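Uncharacterized hypothetical protein FTT_1539c (Francisella tularensis subsp. tularensis, PDB 4QVR) is of unknown function but carries a DUF6844 domain and a signal sequence, consistent with a protein that leaves the cytoplasm. Local coordinates at residues A149-I154 with T403-T408; K305-S308 with G314-G317; Y351-A356 with V427-Y432; T374-T379 with S410-T415. All blocks are in the same frame, centred on the assembly; numbering follows the deposited sequence. Where two conformers were deposited one is given.

Interaction 1: A149-I154 with T403-T408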
loop_
_atom_site.group_PDB
_atom_site.type_symbol
_atom_site.label_atom_id
_atom_site.label_comp_id
_atom_site.label_asym_id
_atom_site.label_seq_id
_atom_site.Cartn_x
_atom_site.Cartn_y
_atom_site.Cartn_z
ATOM N N ALA A 149 3.602 5.371 -1.514
ATOM C CA ALA A 149 3.296 4.888 -2.851
ATOM C C ALA A 149 1.882 5.289 -3.209
ATOM O O ALA A 149 1.635 5.735 -4.321
ATOM C CB ALA A 149 3.467 3.371 -2.937
ATOM N N GLN A 150 0.950 5.140 -2.271
ATOM C CA GLN A 150 -0.441 5.525 -2.559
ATOM C C GLN A 150 -0.575 6.995 -2.867
ATOM O O GLN A 150 -1.308 7.398 -3.788
ATOM C CB GLN A 150 -1.351 5.206 -1.395
ATOM C CG GLN A 150 -1.584 3.720 -1.248
ATOM C CD GLN A 150 -2.396 3.341 -0.015
ATOM O OE1 GLN A 150 -2.614 4.132 0.890
ATOM N NE2 GLN A 150 -2.803 2.097 0.028
ATOM N N ALA A 151 0.166 7.797 -2.138
ATOM C CA ALA A 151 0.069 9.242 -2.284
ATOM C C ALA A 151 0.672 9.703 -3.601
ATOM O O ALA A 151 0.150 10.632 -4.246
ATOM C CB ALA A 151 0.728 9.928 -1.085
ATOM N N GLU A 152 1.745 9.043 -4.028
ATOM C CA GLU A 152 2.389 9.377 -5.302
ATOM C C GLU A 152 1.525 9.009 -6.499
ATOM O O GLU A 152 1.501 9.737 -7.499
ATOM C CB GLU A 152 3.786 8.766 -5.377
ATOM C CG GLU A 152 4.698 9.454 -4.361
ATOM C CD GLU A 152 6.129 8.978 -4.373
ATOM O OE1 GLU A 152 6.425 7.934 -4.995
ATOM O OE2 GLU A 152 6.962 9.655 -3.725
ATOM N N TYR A 153 0.812 7.895 -6.392
ATOM C CA TYR A 153 -0.140 7.483 -7.416
ATOM C C TYR A 153 -1.246 8.545 -7.532
ATOM O O TYR A 153 -1.550 8.990 -8.611
ATOM C CB TYR A 153 -0.748 6.109 -7.112
ATOM C CG TYR A 153 -1.940 5.811 -7.980
ATOM C CD1 TYR A 153 -1.791 5.464 -9.313
ATOM C CD2 TYR A 153 -3.220 5.875 -7.476
ATOM C CE1 TYR A 153 -2.897 5.216 -10.130
ATOM C CE2 TYR A 153 -4.320 5.630 -8.281
ATOM C CZ TYR A 153 -4.155 5.312 -9.605
ATOM O OH TYR A 153 -5.271 5.075 -10.392
ATOM N N ILE A 154 -1.819 8.972 -6.412
ATOM C CA ILE A 154 -2.862 9.995 -6.444
ATOM C C ILE A 154 -2.365 11.298 -7.057
ATOM O O ILE A 154 -3.036 11.906 -7.896
ATOM C CB ILE A 154 -3.445 10.224 -5.036
ATOM C CG1 ILE A 154 -4.209 8.960 -4.613
ATOM C CG2 ILE A 154 -4.393 11.425 -5.030
ATOM C CD1 ILE A 154 -4.618 8.950 -3.158
ATOM N N THR A 403 3.299 14.849 -0.605
ATOM C CA THR A 403 3.572 14.976 0.816
ATOM C C THR A 403 2.341 15.479 1.570
ATOM O O THR A 403 2.108 15.099 2.720
ATOM C CB THR A 403 4.776 15.878 1.052
ATOM O OG1 THR A 403 4.616 17.082 0.306
ATOM C CG2 THR A 403 6.027 15.185 0.559
ATOM N N ASP A 404 1.550 16.322 0.914
ATOM C CA ASP A 404 0.290 16.803 1.490
ATOM C C ASP A 404 -0.759 15.670 1.537
ATOM O O ASP A 404 -1.476 15.510 2.527
ATOM C CB ASP A 404 -0.247 17.976 0.667
ATOM C CG ASP A 404 0.691 19.190 0.693
ATOM O OD1 ASP A 404 1.337 19.441 1.742
ATOM O OD2 ASP A 404 0.772 19.899 -0.332
ATOM N N ILE A 405 -0.812 14.871 0.471
ATOM C CA ILE A 405 -1.770 13.779 0.375
ATOM C C ILE A 405 -1.467 12.709 1.393
ATOM O O ILE A 405 -2.367 12.110 1.968
ATOM C CB ILE A 405 -1.718 13.138 -1.028
ATOM C CG1 ILE A 405 -2.159 14.164 -2.069
ATOM C CG2 ILE A 405 -2.562 11.863 -1.098
ATOM C CD1 ILE A 405 -1.915 13.747 -3.504
ATOM N N GLU A 406 -0.183 12.504 1.614
ATOM C CA GLU A 406 0.343 11.480 2.494
ATOM C C GLU A 406 -0.096 11.656 3.973
ATOM O O GLU A 406 -0.535 10.690 4.631
ATOM C CB GLU A 406 1.871 11.489 2.305
ATOM C CG GLU A 406 2.680 10.352 2.883
ATOM C CD GLU A 406 4.143 10.390 2.420
ATOM O OE1 GLU A 406 4.975 9.650 2.980
ATOM O OE2 GLU A 406 4.478 11.151 1.486
ATOM N N LYS A 407 -0.017 12.869 4.496
ATOM C CA LYS A 407 -0.425 13.096 5.886
ATOM C C LYS A 407 -1.945 12.958 6.010
ATOM O O LYS A 407 -2.447 12.316 6.928
ATOM C CB LYS A 407 0.035 14.464 6.399
ATOM C CG LYS A 407 -0.077 14.571 7.913
ATOM C CD LYS A 407 0.516 15.858 8.452
ATOM C CE LYS A 407 0.467 15.887 9.972
ATOM N NZ LYS A 407 0.958 17.178 10.537
ATOM N N THR A 408 -2.671 13.550 5.069
ATOM C CA THR A 408 -4.122 13.450 5.052
ATOM C C THR A 408 -4.570 11.993 5.002
ATOM O O THR A 408 -5.504 11.596 5.648
ATOM C CB THR A 408 -4.687 14.145 3.809
ATOM O OG1 THR A 408 -4.134 15.462 3.715
ATOM C CG2 THR A 408 -6.191 14.236 3.876
#

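Interaction 2: K305-S308 with G314-G317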
loop_
_atom_site.group_PDB
_atom_site.type_symbol
_atom_site.label_atom_id
_atom_site.label_comp_id
_atom_site.label_asym_id
_atom_site.label_seq_id
_atom_site.Cartn_x
_atom_site.Cartn_y
_atom_site.Cartn_z
ATOM N N LYS A 305 5.460 -23.371 -1.201
ATOM C CA LYS A 305 5.973 -24.730 -1.348
ATOM C C LYS A 305 7.032 -25.168 -0.328
ATOM O O LYS A 305 6.690 -25.744 0.718
ATOM C CB LYS A 305 6.508 -24.892 -2.793
ATOM C CG LYS A 305 6.394 -26.277 -3.422
ATOM C CD LYS A 305 7.249 -27.336 -2.768
ATOM C CE LYS A 305 7.082 -28.667 -3.492
ATOM N NZ LYS A 305 7.913 -29.750 -2.903
ATOM N N ASP A 306 8.307 -24.916 -0.605
ATOM C CA ASP A 306 9.335 -25.056 0.411
ATOM C C ASP A 306 9.957 -23.684 0.619
ATOM O O ASP A 306 11.182 -23.541 0.686
ATOM C CB ASP A 306 10.368 -26.140 0.065
ATOM C CG ASP A 306 9.804 -27.548 0.215
ATOM O OD1 ASP A 306 8.798 -27.875 -0.441
ATOM O OD2 ASP A 306 10.377 -28.340 0.988
ATOM N N LYS A 307 9.086 -22.678 0.729
ATOM C CA LYS A 307 9.512 -21.306 0.946
ATOM C C LYS A 307 9.895 -21.239 2.435
ATOM O O LYS A 307 9.041 -21.281 3.317
ATOM C CB LYS A 307 8.390 -20.331 0.544
ATOM C CG LYS A 307 8.851 -18.952 0.040
ATOM C CD LYS A 307 7.736 -18.256 -0.753
ATOM C CE LYS A 307 8.118 -16.914 -1.392
ATOM N NZ LYS A 307 8.280 -15.709 -0.490
ATOM N N SER A 308 11.199 -21.216 2.692
ATOM C CA SER A 308 11.736 -21.160 4.036
ATOM C C SER A 308 11.486 -19.801 4.709
ATOM O O SER A 308 11.086 -18.836 4.061
ATOM C CB SER A 308 13.245 -21.371 3.988
ATOM O OG SER A 308 13.855 -20.224 3.425
ATOM N N GLY A 314 11.072 -10.774 3.654
ATOM C CA GLY A 314 10.865 -9.523 2.926
ATOM C C GLY A 314 9.461 -9.239 2.526
ATOM O O GLY A 314 9.191 -8.188 1.971
ATOM N N ASP A 315 8.568 -10.180 2.832
ATOM C CA ASP A 315 7.165 -10.088 2.530
ATOM C C ASP A 315 6.347 -9.307 3.576
ATOM O O ASP A 315 6.144 -9.749 4.719
ATOM C CB ASP A 315 6.580 -11.478 2.414
ATOM C CG ASP A 315 7.121 -12.257 1.201
ATOM O OD1 ASP A 315 7.459 -11.626 0.163
ATOM O OD2 ASP A 315 7.160 -13.521 1.284
ATOM N N TYR A 316 5.850 -8.157 3.135
ATOM C CA TYR A 316 5.022 -7.269 3.921
ATOM C C TYR A 316 3.745 -6.902 3.127
ATOM O O TYR A 316 3.720 -6.974 1.870
ATOM C CB TYR A 316 5.823 -6.012 4.246
ATOM C CG TYR A 316 6.842 -6.236 5.321
ATOM C CD1 TYR A 316 8.072 -6.792 5.032
ATOM C CD2 TYR A 316 6.565 -5.915 6.641
ATOM C CE1 TYR A 316 9.006 -7.016 6.034
ATOM C CE2 TYR A 316 7.498 -6.144 7.645
ATOM C CZ TYR A 316 8.709 -6.706 7.325
ATOM O OH TYR A 316 9.642 -6.952 8.307
ATOM N N GLY A 317 2.696 -6.523 3.848
ATOM C CA GLY A 317 1.466 -6.095 3.216
ATOM C C GLY A 317 0.544 -7.200 2.799
ATOM O O GLY A 317 0.589 -8.302 3.355
#

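Interaction 3: Y351-A356 with V427-Y432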
loop_
_atom_site.group_PDB
_atom_site.type_symbol
_atom_site.label_atom_id
_atom_site.label_comp_id
_atom_site.label_asym_id
_atom_site.label_seq_id
_atom_site.Cartn_x
_atom_site.Cartn_y
_atom_site.Cartn_z
ATOM N N TYR A 351 3.579 -17.480 21.183
ATOM C CA TYR A 351 3.442 -16.029 21.227
ATOM C C TYR A 351 3.833 -15.266 19.957
ATOM O O TYR A 351 3.215 -14.251 19.629
ATOM C CB TYR A 351 4.233 -15.478 22.414
ATOM C CG TYR A 351 3.972 -14.016 22.648
ATOM C CD1 TYR A 351 2.705 -13.580 23.030
ATOM C CD2 TYR A 351 4.982 -13.069 22.498
ATOM C CE1 TYR A 351 2.443 -12.239 23.242
ATOM C CE2 TYR A 351 4.732 -11.722 22.715
ATOM C CZ TYR A 351 3.461 -11.313 23.087
ATOM O OH TYR A 351 3.197 -9.977 23.309
ATOM N N GLY A 352 4.868 -15.728 19.271
ATOM C CA GLY A 352 5.323 -15.077 18.065
ATOM C C GLY A 352 4.289 -15.150 16.955
ATOM O O GLY A 352 4.015 -14.155 16.265
ATOM N N TYR A 353 3.714 -16.330 16.779
ATOM C CA TYR A 353 2.698 -16.507 15.763
ATOM C C TYR A 353 1.475 -15.654 16.075
ATOM O O TYR A 353 0.885 -15.076 15.167
ATOM C CB TYR A 353 2.324 -17.980 15.596
ATOM C CG TYR A 353 3.504 -18.824 15.160
ATOM C CD1 TYR A 353 4.083 -18.631 13.921
ATOM C CD2 TYR A 353 4.027 -19.822 15.978
ATOM C CE1 TYR A 353 5.155 -19.383 13.510
ATOM C CE2 TYR A 353 5.105 -20.585 15.565
ATOM C CZ TYR A 353 5.659 -20.352 14.327
ATOM O OH TYR A 353 6.727 -21.082 13.886
ATOM N N LYS A 354 1.106 -15.553 17.351
ATOM C CA LYS A 354 -0.040 -14.741 17.737
ATOM C C LYS A 354 0.199 -13.283 17.336
ATOM O O LYS A 354 -0.653 -12.685 16.705
ATOM C CB LYS A 354 -0.298 -14.806 19.242
ATOM C CG LYS A 354 -1.578 -14.097 19.668
ATOM C CD LYS A 354 -1.527 -13.628 21.124
ATOM C CE LYS A 354 -1.277 -14.744 22.129
ATOM N NZ LYS A 354 -2.374 -15.749 22.169
ATOM N N GLN A 355 1.351 -12.717 17.706
ATOM C CA GLN A 355 1.657 -11.317 17.367
ATOM C C GLN A 355 1.896 -11.079 15.900
ATOM O O GLN A 355 1.719 -9.954 15.423
ATOM C CB GLN A 355 2.791 -10.736 18.215
ATOM C CG GLN A 355 2.284 -10.363 19.604
ATOM C CD GLN A 355 3.217 -9.452 20.366
ATOM O OE1 GLN A 355 2.770 -8.521 21.043
ATOM N NE2 GLN A 355 4.519 -9.698 20.252
ATOM N N ALA A 356 2.291 -12.129 15.185
ATOM C CA ALA A 356 2.460 -12.045 13.750
ATOM C C ALA A 356 1.077 -11.902 13.110
ATOM O O ALA A 356 0.930 -11.246 12.089
ATOM C CB ALA A 356 3.191 -13.269 13.213
ATOM N N VAL A 427 -2.464 -19.811 6.547
ATOM C CA VAL A 427 -2.054 -20.785 5.547
ATOM C C VAL A 427 -0.576 -21.060 5.562
ATOM O O VAL A 427 -0.096 -21.901 4.813
ATOM C CB VAL A 427 -2.491 -20.414 4.121
ATOM C CG1 VAL A 427 -4.016 -20.379 4.037
ATOM C CG2 VAL A 427 -1.866 -19.112 3.683
ATOM N N LYS A 428 0.156 -20.381 6.430
ATOM C CA LYS A 428 1.592 -20.585 6.500
ATOM C C LYS A 428 2.118 -20.009 7.794
ATOM O O LYS A 428 1.630 -18.996 8.278
ATOM C CB LYS A 428 2.262 -19.887 5.306
ATOM C CG LYS A 428 3.776 -20.002 5.197
ATOM C CD LYS A 428 4.248 -21.402 4.881
ATOM C CE LYS A 428 5.758 -21.408 4.670
ATOM N NZ LYS A 428 6.283 -22.790 4.497
ATOM N N ARG A 429 3.097 -20.687 8.363
ATOM C CA ARG A 429 3.759 -20.252 9.582
ATOM C C ARG A 429 5.224 -20.561 9.318
ATOM O O ARG A 429 5.530 -21.529 8.627
ATOM C CB ARG A 429 3.223 -21.013 10.789
ATOM C CG ARG A 429 1.753 -20.710 11.076
ATOM C CD ARG A 429 1.023 -21.887 11.692
ATOM N NE ARG A 429 1.355 -22.143 13.086
ATOM C CZ ARG A 429 0.613 -21.758 14.123
ATOM N NH1 ARG A 429 1.002 -22.059 15.359
ATOM N NH2 ARG A 429 -0.521 -21.077 13.935
ATOM N N TRP A 430 6.113 -19.695 9.779
ATOM C CA TRP A 430 7.539 -19.894 9.594
ATOM C C TRP A 430 8.306 -19.244 10.736
ATOM O O TRP A 430 7.773 -18.439 11.485
ATOM C CB TRP A 430 7.997 -19.336 8.252
ATOM C CG TRP A 430 7.684 -17.873 8.064
ATOM C CD1 TRP A 430 6.541 -17.347 7.528
ATOM C CD2 TRP A 430 8.529 -16.752 8.387
ATOM N NE1 TRP A 430 6.607 -15.971 7.500
ATOM C CE2 TRP A 430 7.822 -15.579 8.018
ATOM C CE3 TRP A 430 9.803 -16.626 8.932
ATOM C CZ2 TRP A 430 8.354 -14.308 8.188
ATOM C CZ3 TRP A 430 10.327 -15.357 9.115
ATOM C CH2 TRP A 430 9.603 -14.211 8.731
ATOM N N ARG A 431 9.576 -19.578 10.814
ATOM C CA ARG A 431 10.433 -19.153 11.880
ATOM C C ARG A 431 11.818 -18.954 11.313
ATOM O O ARG A 431 12.319 -19.765 10.530
ATOM C CB ARG A 431 10.435 -20.268 12.921
ATOM C CG ARG A 431 11.309 -20.068 14.141
ATOM C CD ARG A 431 11.215 -21.285 15.038
ATOM N NE ARG A 431 12.199 -21.262 16.122
ATOM C CZ ARG A 431 13.487 -21.528 15.947
ATOM N NH1 ARG A 431 14.320 -21.495 16.978
ATOM N NH2 ARG A 431 13.956 -21.805 14.730
ATOM N N TYR A 432 12.443 -17.869 11.698
ATOM C CA TYR A 432 13.746 -17.587 11.200
ATOM C C TYR A 432 14.605 -16.992 12.298
ATOM O O TYR A 432 14.281 -15.952 12.857
ATOM C CB TYR A 432 13.641 -16.649 10.002
ATOM C CG TYR A 432 14.991 -16.270 9.429
ATOM C CD1 TYR A 432 15.823 -17.235 8.887
ATOM C CD2 TYR A 432 15.427 -14.948 9.430
ATOM C CE1 TYR A 432 17.057 -16.906 8.372
ATOM C CE2 TYR A 432 16.666 -14.601 8.915
ATOM C CZ TYR A 432 17.475 -15.587 8.379
ATOM O OH TYR A 432 18.704 -15.267 7.846
#

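Interaction 4: T374-T379 with S410-T415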
loop_
_atom_site.group_PDB
_atom_site.type_symbol
_atom_site.label_atom_id
_atom_site.label_comp_id
_atom_site.label_asym_id
_atom_site.label_seq_id
_atom_site.Cartn_x
_atom_site.Cartn_y
_atom_site.Cartn_z
ATOM N N THR A 374 -17.406 6.741 -2.307
ATOM C CA THR A 374 -17.238 7.900 -3.174
ATOM C C THR A 374 -17.352 9.200 -2.372
ATOM O O THR A 374 -16.668 10.188 -2.668
ATOM C CB THR A 374 -18.287 7.885 -4.282
ATOM O OG1 THR A 374 -19.564 7.640 -3.692
ATOM C CG2 THR A 374 -17.986 6.773 -5.270
ATOM N N GLN A 375 -18.198 9.194 -1.348
ATOM C CA GLN A 375 -18.379 10.375 -0.528
ATOM C C GLN A 375 -17.138 10.584 0.351
ATOM O O GLN A 375 -16.701 11.712 0.548
ATOM C CB GLN A 375 -19.651 10.260 0.326
ATOM C CG GLN A 375 -20.290 11.609 0.650
ATOM C CD GLN A 375 -19.380 12.534 1.438
ATOM O OE1 GLN A 375 -18.903 12.180 2.519
ATOM N NE2 GLN A 375 -19.152 13.738 0.910
ATOM N N GLU A 376 -16.566 9.502 0.873
ATOM C CA GLU A 376 -15.348 9.611 1.708
ATOM C C GLU A 376 -14.168 10.133 0.899
ATOM O O GLU A 376 -13.319 10.840 1.425
ATOM C CB GLU A 376 -14.999 8.284 2.391
ATOM C CG GLU A 376 -15.912 7.954 3.570
ATOM C CD GLU A 376 -15.532 6.673 4.308
ATOM O OE1 GLU A 376 -15.075 5.704 3.661
ATOM O OE2 GLU A 376 -15.718 6.631 5.548
ATOM N N ALA A 377 -14.128 9.774 -0.382
ATOM C CA ALA A 377 -13.108 10.256 -1.289
ATOM C C ALA A 377 -13.275 11.768 -1.508
ATOM O O ALA A 377 -12.284 12.505 -1.562
ATOM C CB ALA A 377 -13.182 9.514 -2.614
ATOM N N LEU A 378 -14.527 12.222 -1.628
ATOM C CA LEU A 378 -14.828 13.655 -1.831
ATOM C C LEU A 378 -14.437 14.515 -0.623
ATOM O O LEU A 378 -13.800 15.557 -0.768
ATOM C CB LEU A 378 -16.307 13.843 -2.164
ATOM C CG LEU A 378 -16.856 15.272 -2.183
ATOM C CD1 LEU A 378 -16.136 16.127 -3.212
ATOM C CD2 LEU A 378 -18.358 15.252 -2.439
ATOM N N THR A 379 -14.783 14.052 0.569
ATOM C CA THR A 379 -14.471 14.769 1.790
ATOM C C THR A 379 -12.971 14.955 1.943
ATOM O O THR A 379 -12.512 16.016 2.344
ATOM C CB THR A 379 -15.044 14.024 3.002
ATOM O OG1 THR A 379 -16.421 13.727 2.745
ATOM C CG2 THR A 379 -14.925 14.865 4.275
ATOM N N SER A 410 -2.626 9.357 5.878
ATOM C CA SER A 410 -2.165 8.775 7.127
ATOM C C SER A 410 -3.161 9.090 8.264
ATOM O O SER A 410 -3.421 8.258 9.143
ATOM C CB SER A 410 -0.798 9.340 7.486
ATOM O OG SER A 410 -0.413 8.882 8.762
ATOM N N THR A 411 -3.719 10.290 8.230
ATOM C CA THR A 411 -4.676 10.707 9.242
ATOM C C THR A 411 -5.915 9.825 9.132
ATOM O O THR A 411 -6.373 9.264 10.128
ATOM C CB THR A 411 -5.052 12.200 9.072
ATOM O OG1 THR A 411 -3.885 13.011 9.270
ATOM C CG2 THR A 411 -6.121 12.623 10.061
ATOM N N TYR A 412 -6.422 9.693 7.903
ATOM C CA TYR A 412 -7.616 8.901 7.614
ATOM C C TYR A 412 -7.482 7.457 8.050
ATOM O O TYR A 412 -8.441 6.891 8.551
ATOM C CB TYR A 412 -7.941 8.960 6.126
ATOM C CG TYR A 412 -9.002 7.987 5.657
ATOM C CD1 TYR A 412 -10.363 8.272 5.809
ATOM C CD2 TYR A 412 -8.644 6.792 5.029
ATOM C CE1 TYR A 412 -11.337 7.382 5.367
ATOM C CE2 TYR A 412 -9.601 5.898 4.579
ATOM C CZ TYR A 412 -10.944 6.192 4.743
ATOM O OH TYR A 412 -11.900 5.293 4.300
ATOM N N TYR A 413 -6.317 6.849 7.866
ATOM C CA TYR A 413 -6.174 5.468 8.288
ATOM C C TYR A 413 -6.186 5.358 9.812
ATOM O O TYR A 413 -6.834 4.470 10.360
ATOM C CB TYR A 413 -4.926 4.786 7.705
ATOM C CG TYR A 413 -4.977 4.523 6.210
ATOM C CD1 TYR A 413 -6.017 3.795 5.645
ATOM C CD2 TYR A 413 -3.940 4.936 5.373
ATOM C CE1 TYR A 413 -6.054 3.546 4.275
ATOM C CE2 TYR A 413 -3.958 4.677 4.010
ATOM C CZ TYR A 413 -5.019 3.983 3.464
ATOM O OH TYR A 413 -5.051 3.735 2.109
ATOM N N LYS A 414 -5.498 6.268 10.499
ATOM C CA LYS A 414 -5.460 6.227 11.966
ATOM C C LYS A 414 -6.835 6.440 12.580
ATOM O O LYS A 414 -7.151 5.802 13.561
ATOM C CB LYS A 414 -4.446 7.231 12.542
ATOM C CG LYS A 414 -2.987 6.875 12.229
ATOM C CD LYS A 414 -1.979 7.885 12.775
ATOM C CE LYS A 414 -1.941 7.900 14.296
ATOM N NZ LYS A 414 -0.975 8.898 14.830
ATOM N N THR A 415 -7.662 7.302 11.988
ATOM C CA THR A 415 -9.002 7.576 12.536
ATOM C C THR A 415 -10.130 6.643 12.077
ATOM O O THR A 415 -11.085 6.464 12.816
ATOM C CB THR A 415 -9.474 9.037 12.281
ATOM O OG1 THR A 415 -9.649 9.269 10.880
ATOM C CG2 THR A 415 -8.484 10.044 12.853
#

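Interaction 1: A149-I154 with T403-T408
Ile405 spreads over Ala151 and Ile154, and this apolar trio is the tight part of the contact between helices 149-154 and 403-408. Ile405 divides the work between two methyls: Ile405 CG2 rests 3.8 Å from Ala151 CB, and Ile405 CD1 reaches to 3.7 Å from Ile154 CG2. The fork is set by a chi1 of -64°, which places CG1 beside the backbone N and CG2 anti to it. Next to it the backbones draw close, with Ala151 CA only 5.3 Å from Glu406 CA, where the small Ala151 side chain points at the other helix, its CB 3.8 Å from Glu406 N. Ile154 also packs on Leu241 and Phe245 of helix 224-246.

Toward solvent the interface opens out and becomes polar. Glu406 contributes its CB, 3.9 Å from Ala151 CB, and then sends an extended chain outward, leaving its OE2 6.0 Å from Glu152 OE2. Lys148, salt-bridged to Glu152, probably tempers this meeting of like charges. No hydrogen bond joins the two segments. With axes 8.4 Å apart and inclined at 129°, this is an oblique helix-helix crossing that joins helix 134-159 to helix 402-415, with an alanine at the closest backbone approach.

Interaction 2: K305-S308 with G314-G317
The carboxylate of Asp315 is the flat group that meets Lys307, and its two oxygens serve different partners. OD2 receives Lys307 NZ at 3.0 Å, a salt bridge whose hydrogen-bond component is weak, while OD1 is hydrogen-bonded to Ser81 OG. The other flat group of the loop that leads into strand 318-322, the Tyr316 ring, has Gly314 O at its edge and in its plane, and packs against Tyr134, Ala138, Gln139 and Phe142 of helix 134-159. It thus ties the loop to a helix without touching 305-308.

Lys307 and Asp315 approach from opposite directions across a gap of 11.6 Å between Lys307 CA and Asp315 CA. The lysine supplies about half of that span: its chain runs extended until the last torsion, where chi4 of -73° swings NZ aside. That ammonium also donates to Asp311 O, so it bridges the short helix 309-312 and the residues that follow it. At the start of the same helix Ser308 is the N-cap, and Asp311 OD2 accepts from Ser308 N, as in a capping box. Further out, Lys305 NZ and Asp306 OD1 form a second salt bridge, 3.2 Å long, but there the chain is exposed and poorly ordered.

The contact between the segments therefore comes down to one buried ion pair. Each charged group has a further hydrogen-bonding partner, an arrangement that probably favours the charged forms of both and that links the chain on the two sides of the short helix 309-312, beside strand 318-322.

Interaction 3: Y351-A356 with V427-Y432
Tyr353 of helix 351-356 meets three consecutive residues of strand 427-432, Arg429, Trp430 and Arg431. The strand enters with an irregularity: Val427 and Lys428 both face Val445 on the neighbouring strand 440-448, a classic beta bulge. Lys428 then sends its NZ to Lys307 O in a weak hydrogen bond.

Arg429 follows and makes the main contact. Its CB lies 3.7 Å from Tyr353 CE1, and bends at chi2 and chi3 (74° for the latter) bring the guanidinium round to lie nearly flat over one face of the tyrosine. Arg429 CZ stands 4.6 Å from the centroid of the Tyr353 ring, with the planes 24° apart. The overlap is offset, NH1 coming 3.8 Å from Tyr353 CD2.

Trp430 contributes backbone: Trp430 O approaches Tyr353 CE1 obliquely at 3.4 Å, while the indole leaves on the other side of the strand to pack on Met312 and Met313. Arg431 adds its CB, 3.9 Å from Tyr353 OH, before its extended chain leads away. Tyr432 continues the strand, turning toward Met313 and Glu310.

Through Tyr353, helix 349-370 packs on strand 424-433, an outermost strand of the four-stranded antiparallel sheet, with Tyr442 meeting the Tyr353 ring edge-to-face. Chemically the join is a cation-pi stack, which holds the guanidinium of an exposed strand arginine against a helix tyrosine, probably while its charge remains accessible to water.

Interaction 4: T374-T379 with S410-T415
Between segments 374-379 and 410-415 the contact is made by Glu376 and Tyr412, and they meet through their polar ends. Glu376 OE1 lies 3.3 Å from Tyr412 OH, at the edge of the tyrosine ring and near its plane. The two side chains cross at about a right angle and so do their flat groups, the carboxylate standing 89° to the ring. With chi1 at 170°, Tyr412 CG lies opposite the backbone N and the ring projects toward Glu376, which answers with a chain extended beyond CG.

The charged and hydrogen-bonded links come from residues outside the two segments. Lys416 NZ forms a salt bridge with Glu376 OE1 and a hydrogen bond with Tyr412 OH, and so sits as a common partner of the pair. Tyr412 OH is also bonded to Ala369 O on helix 349-370. Of apolar packing there is little here, although the tyrosine touches Met372.

Bonds inside the helices form a third group. Thr379 OG1 donates to Gln375 O at 3.0 Å, arriving 36° above the carbonyl plane, so that this oxygen serves both OG1 and N of Thr379. A weaker version joins Thr415 OG1 to Thr411 O.

Since a carbonyl can only accept, the phenol proton is directed to Ala369 O. The nearness of Glu376 OE1 to the hydroxyl oxygen is probably eased by Lys416, whose ammonium meets both oxygens.

In the fold
Burial alone does not set the chemistry of these four contacts. Interaction 1 is buried and apolar; interaction 2 is buried too, yet rests on an ion pair. Interaction 3 is partly buried and relies on a cation-pi stack, and interaction 4, at the surface, on polar groups. Interactions 1 and 4 both use helix 402-415, their centres 12 Å apart, and a hydrogen bond between Gln150 and Tyr413 links them. Interactions 2 and 3 form a second neighbourhood by the four-stranded sheet, also with centres 12 Å apart. Between interactions 3 and 4 the centres are about 32 Å apart, although helix 349-370 is followed in the chain by helix 374-385.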